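Local coordinates for putative uncharacterized protein (PDB 4R12) that probably serves, as nicastrin, as an essential subunit of the gamma-secretase complex, which cleaves membrane proteins such as Notch receptors within the membrane, at residues A[217-222]-A[238-243]; A[242-247]-A[263-268]. One frame throughout, in Å; residues are numbered along the deposited sequence.

Both contacts lie in the nicastrin large lobe and share helix 234-252, which packs on the neighbouring parallel strands 214-220 and 262-268. Contact 1 sets the earlier turns of the helix against the end of strand 214-220; contact 2 sets the next turns against strand 262-268, and the two have Val242 and Thr243 in common. Their centres are about 7 Å apart. The strands are stitched together by probable backbone hydrogen bonds, Val217 O to Ala266 N and Val217 N to Val264 O, each 2.9 Å. Phe221 CE2 also packs on Phe267 O at 3.3 Å. Together they describe one strand-helix-strand unit inside the lobe, with the helix laid over both strands.

Contact 1 of 2, residues A[217-222]-A[238-243]; sequences VMLPFD and SFATVT
Leu219 lays its CD2 methyl against the backbone and side chain of Ala240 on the helix, 3.2 Å from Ala240 O and 3.9 Å from Ala240 CB. Its CG stands between the backbone N and the carbonyl carbon (chi1 56°), a crowded position for a leucine, and from there the two methyls divide the helix surface: CD2 goes to Ala240, while CD1 reaches Thr241 OG1 at 3.7 Å. The small alanine suits the spot, since its single methyl lets the branched leucine come close to the helix backbone. Thr241 crosses Leu219 at about a right angle, and with OG1 beside its own backbone N (chi1 -57°) the hydroxyl lies next to Leu219 CD1 and Phe221 CB. Phe221 CB is 3.5 Å from that OG1; of this side chain only CB takes part, the ring being carried off from the helix.

No direct hydrogen bond joins the two segments; a water does so instead. It donates to Phe221 O at 2.7 Å and also bonds to Thr241 OG1 at 2.7 Å, tying the loop after the strand to the helix. Thr241 OG1 is also bonded to Ser237 O, one turn back, so this buried hydroxyl has a polar partner within the helix as well as the water. Threonine suits the place because its one hydroxyl can serve both.

Around this pair, strand 214-220 runs between strands 262-268 and 319-325, parallel to both. Leu219 also touches Phe267 of the former, Ala240 meets Leu325 of the latter, and Thr243 packs against helix 427-441.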
loop_
_atom_site.group_PDB
_atom_site.type_symbol
_atom_site.label_atom_id
_atom_site.label_comp_id
_atom_site.label_asym_id
_atom_site.label_seq_id
_atom_site.Cartn_x
_atom_site.Cartn_y
_atom_site.Cartn_z
ATOM N N VAL A 217 -6.553 0.827 -16.815
ATOM C CA VAL A 217 -5.200 0.446 -16.423
ATOM C C VAL A 217 -5.048 0.767 -14.938
ATOM O O VAL A 217 -5.196 1.906 -14.539
ATOM C CB VAL A 217 -4.143 1.198 -17.246
ATOM C CG1 VAL A 217 -2.741 0.795 -16.812
ATOM C CG2 VAL A 217 -4.356 0.954 -18.743
ATOM N N MET A 218 -4.759 -0.235 -14.122
ATOM C CA MET A 218 -4.912 -0.065 -12.682
ATOM C C MET A 218 -3.878 -0.824 -11.885
ATOM O O MET A 218 -3.177 -1.695 -12.423
ATOM C CB MET A 218 -6.294 -0.534 -12.251
ATOM C CG MET A 218 -6.448 -2.046 -12.321
ATOM S SD MET A 218 -8.198 -2.486 -12.277
ATOM C CE MET A 218 -8.088 -4.220 -11.823
ATOM N N LEU A 219 -3.807 -0.497 -10.597
ATOM C CA LEU A 219 -2.917 -1.177 -9.671
ATOM C C LEU A 219 -3.369 -0.890 -8.247
ATOM O O LEU A 219 -4.071 0.101 -7.993
ATOM C CB LEU A 219 -1.458 -0.737 -9.864
ATOM C CG LEU A 219 -1.071 0.745 -9.787
ATOM C CD1 LEU A 219 -0.988 1.266 -8.341
ATOM C CD2 LEU A 219 0.267 0.966 -10.516
ATOM N N PRO A 220 -2.972 -1.760 -7.312
ATOM C CA PRO A 220 -3.164 -1.488 -5.887
ATOM C C PRO A 220 -1.968 -0.704 -5.355
ATOM O O PRO A 220 -0.853 -1.207 -5.449
ATOM C CB PRO A 220 -3.238 -2.895 -5.278
ATOM C CG PRO A 220 -2.335 -3.719 -6.167
ATOM C CD PRO A 220 -2.448 -3.120 -7.559
ATOM N N PHE A 221 -2.155 0.508 -4.843
ATOM C CA PHE A 221 -0.967 1.246 -4.395
ATOM C C PHE A 221 -0.693 1.129 -2.891
ATOM O O PHE A 221 0.406 1.483 -2.437
ATOM C CB PHE A 221 -1.030 2.732 -4.811
ATOM C CG PHE A 221 -1.992 3.590 -4.015
ATOM C CD1 PHE A 221 -1.559 4.294 -2.882
ATOM C CD2 PHE A 221 -3.300 3.775 -4.447
ATOM C CE1 PHE A 221 -2.427 5.116 -2.180
ATOM C CE2 PHE A 221 -4.171 4.594 -3.752
ATOM C CZ PHE A 221 -3.734 5.271 -2.616
ATOM N N ASP A 222 -1.636 0.610 -2.115
ATOM C CA ASP A 222 -1.380 0.484 -0.682
ATOM C C ASP A 222 -0.495 -0.733 -0.394
ATOM O O ASP A 222 -0.384 -1.656 -1.212
ATOM C CB ASP A 222 -2.690 0.402 0.120
ATOM C CG ASP A 222 -3.500 -0.843 -0.191
ATOM O OD1 ASP A 222 -3.756 -1.106 -1.381
ATOM O OD2 ASP A 222 -3.881 -1.564 0.760
ATOM N N SER A 238 4.899 -0.267 -4.725
ATOM C CA SER A 238 5.345 1.077 -5.075
ATOM C C SER A 238 6.219 1.116 -6.335
ATOM O O SER A 238 6.256 2.143 -7.030
ATOM C CB SER A 238 6.055 1.722 -3.875
ATOM O OG SER A 238 7.236 1.029 -3.526
ATOM N N PHE A 239 6.897 0.015 -6.675
ATOM C CA PHE A 239 7.584 -0.012 -7.974
ATOM C C PHE A 239 6.552 0.204 -9.090
ATOM O O PHE A 239 6.745 1.075 -9.955
ATOM C CB PHE A 239 8.366 -1.323 -8.173
ATOM C CG PHE A 239 9.204 -1.379 -9.443
ATOM C CD1 PHE A 239 8.619 -1.623 -10.683
ATOM C CD2 PHE A 239 10.589 -1.269 -9.379
ATOM C CE1 PHE A 239 9.395 -1.708 -11.837
ATOM C CE2 PHE A 239 11.363 -1.366 -10.532
ATOM C CZ PHE A 239 10.770 -1.581 -11.758
ATOM N N ALA A 240 5.456 -0.563 -9.065
ATOM C CA ALA A 240 4.373 -0.385 -10.028
ATOM C C ALA A 240 3.729 1.006 -9.955
ATOM O O ALA A 240 3.395 1.596 -10.986
ATOM C CB ALA A 240 3.284 -1.483 -9.843
ATOM N N THR A 241 3.562 1.538 -8.747
ATOM C CA THR A 241 3.022 2.893 -8.626
ATOM C C THR A 241 3.898 3.920 -9.360
ATOM O O THR A 241 3.391 4.764 -10.103
ATOM C CB THR A 241 2.872 3.297 -7.153
ATOM O OG1 THR A 241 2.030 2.339 -6.494
ATOM C CG2 THR A 241 2.255 4.695 -7.043
ATOM N N VAL A 242 5.210 3.837 -9.161
ATOM C CA VAL A 242 6.149 4.705 -9.878
ATOM C C VAL A 242 6.045 4.498 -11.384
ATOM O O VAL A 242 6.046 5.461 -12.187
ATOM C CB VAL A 242 7.600 4.431 -9.426
ATOM C CG1 VAL A 242 8.596 5.151 -10.323
ATOM C CG2 VAL A 242 7.786 4.865 -7.979
ATOM N N THR A 243 5.975 3.228 -11.764
ATOM C CA THR A 243 5.859 2.844 -13.167
ATOM C C THR A 243 4.653 3.494 -13.819
ATOM O O THR A 243 4.782 4.184 -14.838
ATOM C CB THR A 243 5.741 1.309 -13.317
ATOM O OG1 THR A 243 6.930 0.679 -12.821
ATOM C CG2 THR A 243 5.549 0.933 -14.797
HETATM O O HOH W 1 2.522 2.472 -3.825
#

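Contact 2 of 2, residues A[242-247]-A[263-268]; sequences VTLLSV and VVFAFW
Leu244 and Leu245 of the helix meet Phe267 of the strand in a contact that is wholly apolar. Leu245 comes closest, its CD2 methyl 3.6 Å from Phe267 CZ, with its CG 3.8 Å from the same atom. Leu244 approaches the far end of the ring too, CD2 lying 3.8 Å from Phe267 CZ. Its other methyl, CD1, goes to the second aromatic ring and sits 4.1 Å from Phe265 CD1. A CG anti to the backbone N (chi1 -170°) carries the branch out from the helix, and the second torsion then parts the methyls between the two rings. Leucine fits here because its two methyls can serve two rings at once.

One of these approaches is also a CH-pi interaction: Leu244 CD2 stands 4.3 Å from the centroid of the Phe267 ring, 28° off the ring normal and therefore off-centre.

The segment axes run nearly antiparallel, at 153°, and come within 10.3 Å, a separation bridged by large side chains. This is helix-on-sheet packing in an alpha/beta lobe whose sequence places it in the clan of zinc exopeptidases. Phenylalanine suits position 267 because its long, flat ring can span the layer between strand and helix and reach two leucines. There it also touches Thr241 and Ile248; an alanine here would probably leave a gap beneath Leu244 and Leu245 and deprive the Leu244 methyl of its aromatic partner.

No hydrogen bond crosses between the segments. On the helix side, Ser246 N and Ser246 OG approach Val242 O from opposite faces of its carbonyl plane, the hydroxyl at 2.7 Å, so a buried serine is satisfied by its own helix backbone. Beyond the segments, Leu245 rests on Leu458 of helix 452-463.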
loop_
_atom_site.group_PDB
_atom_site.type_symbol
_atom_site.label_atom_id
_atom_site.label_comp_id
_atom_site.label_asym_id
_atom_site.label_seq_id
_atom_site.Cartn_x
_atom_site.Cartn_y
_atom_site.Cartn_z
ATOM N N VAL A 242 5.210 3.837 -9.161
ATOM C CA VAL A 242 6.149 4.705 -9.878
ATOM C C VAL A 242 6.045 4.498 -11.384
ATOM O O VAL A 242 6.046 5.461 -12.187
ATOM C CB VAL A 242 7.600 4.431 -9.426
ATOM C CG1 VAL A 242 8.596 5.151 -10.323
ATOM C CG2 VAL A 242 7.786 4.865 -7.979
ATOM N N THR A 243 5.975 3.228 -11.764
ATOM C CA THR A 243 5.859 2.844 -13.167
ATOM C C THR A 243 4.653 3.494 -13.819
ATOM O O THR A 243 4.782 4.184 -14.838
ATOM C CB THR A 243 5.741 1.309 -13.317
ATOM O OG1 THR A 243 6.930 0.679 -12.821
ATOM C CG2 THR A 243 5.549 0.933 -14.797
ATOM N N LEU A 244 3.473 3.288 -13.235
ATOM C CA LEU A 244 2.249 3.795 -13.866
ATOM C C LEU A 244 2.191 5.326 -13.882
ATOM O O LEU A 244 1.765 5.923 -14.880
ATOM C CB LEU A 244 1.013 3.234 -13.176
ATOM C CG LEU A 244 -0.284 3.531 -13.933
ATOM C CD1 LEU A 244 -0.162 3.062 -15.398
ATOM C CD2 LEU A 244 -1.462 2.834 -13.242
ATOM N N LEU A 245 2.629 5.977 -12.808
ATOM C CA LEU A 245 2.720 7.437 -12.854
ATOM C C LEU A 245 3.699 7.894 -13.943
ATOM O O LEU A 245 3.448 8.901 -14.614
ATOM C CB LEU A 245 3.127 8.031 -11.486
ATOM C CG LEU A 245 2.033 7.932 -10.412
ATOM C CD1 LEU A 245 2.616 8.222 -9.017
ATOM C CD2 LEU A 245 0.886 8.910 -10.711
ATOM N N SER A 246 4.795 7.158 -14.128
ATOM C CA SER A 246 5.798 7.535 -15.127
ATOM C C SER A 246 5.286 7.253 -16.554
ATOM O O SER A 246 5.586 7.997 -17.495
ATOM C CB SER A 246 7.121 6.810 -14.868
ATOM O OG SER A 246 7.611 7.133 -13.568
ATOM N N VAL A 247 4.500 6.194 -16.697
ATOM C CA VAL A 247 3.781 5.918 -17.934
ATOM C C VAL A 247 2.835 7.077 -18.278
ATOM O O VAL A 247 2.798 7.555 -19.406
ATOM C CB VAL A 247 2.975 4.596 -17.826
ATOM C CG1 VAL A 247 1.891 4.519 -18.907
ATOM C CG2 VAL A 247 3.914 3.384 -17.922
ATOM N N VAL A 263 -8.915 5.992 -22.067
ATOM C CA VAL A 263 -8.090 5.288 -21.100
ATOM C C VAL A 263 -8.322 5.896 -19.727
ATOM O O VAL A 263 -8.244 7.117 -19.553
ATOM C CB VAL A 263 -6.584 5.338 -21.457
ATOM C CG1 VAL A 263 -5.772 4.627 -20.389
ATOM C CG2 VAL A 263 -6.341 4.676 -22.812
ATOM N N VAL A 264 -8.630 5.036 -18.763
ATOM C CA VAL A 264 -8.776 5.437 -17.372
ATOM C C VAL A 264 -7.692 4.760 -16.536
ATOM O O VAL A 264 -7.522 3.546 -16.592
ATOM C CB VAL A 264 -10.171 5.074 -16.812
ATOM C CG1 VAL A 264 -10.206 5.246 -15.296
ATOM C CG2 VAL A 264 -11.242 5.927 -17.466
ATOM N N PHE A 265 -6.952 5.560 -15.777
ATOM C CA PHE A 265 -5.924 5.028 -14.893
ATOM C C PHE A 265 -6.489 4.992 -13.491
ATOM O O PHE A 265 -7.059 5.990 -13.031
ATOM C CB PHE A 265 -4.652 5.890 -14.942
ATOM C CG PHE A 265 -4.127 6.117 -16.337
ATOM C CD1 PHE A 265 -3.283 5.190 -16.935
ATOM C CD2 PHE A 265 -4.485 7.247 -17.049
ATOM C CE1 PHE A 265 -2.800 5.391 -18.216
ATOM C CE2 PHE A 265 -4.004 7.460 -18.336
ATOM C CZ PHE A 265 -3.161 6.525 -18.915
ATOM N N ALA A 266 -6.352 3.871 -12.795
ATOM C CA ALA A 266 -6.882 3.812 -11.427
ATOM C C ALA A 266 -5.844 3.320 -10.426
ATOM O O ALA A 266 -5.174 2.305 -10.647
ATOM C CB ALA A 266 -8.154 2.921 -11.370
ATOM N N PHE A 267 -5.719 4.057 -9.322
ATOM C CA PHE A 267 -4.832 3.699 -8.224
ATOM C C PHE A 267 -5.686 3.327 -7.017
ATOM O O PHE A 267 -6.193 4.225 -6.337
ATOM C CB PHE A 267 -3.894 4.871 -7.867
ATOM C CG PHE A 267 -2.917 5.238 -8.966
ATOM C CD1 PHE A 267 -3.340 5.903 -10.111
ATOM C CD2 PHE A 267 -1.571 4.918 -8.844
ATOM C CE1 PHE A 267 -2.433 6.232 -11.115
ATOM C CE2 PHE A 267 -0.659 5.250 -9.846
ATOM C CZ PHE A 267 -1.083 5.913 -10.970
ATOM N N TRP A 268 -5.872 2.025 -6.770
ATOM C CA TRP A 268 -6.815 1.556 -5.742
ATOM C C TRP A 268 -6.159 1.576 -4.373
ATOM O O TRP A 268 -5.028 1.109 -4.219
ATOM C CB TRP A 268 -7.325 0.127 -6.023
ATOM C CG TRP A 268 -7.985 -0.081 -7.340
ATOM C CD1 TRP A 268 -7.639 -1.009 -8.288
ATOM C CD2 TRP A 268 -9.108 0.638 -7.871
ATOM N NE1 TRP A 268 -8.478 -0.907 -9.373
ATOM C CE2 TRP A 268 -9.385 0.100 -9.144
ATOM C CE3 TRP A 268 -9.909 1.685 -7.392
ATOM C CZ2 TRP A 268 -10.427 0.570 -9.943
ATOM C CZ3 TRP A 268 -10.939 2.147 -8.193
ATOM C CH2 TRP A 268 -11.185 1.592 -9.451
#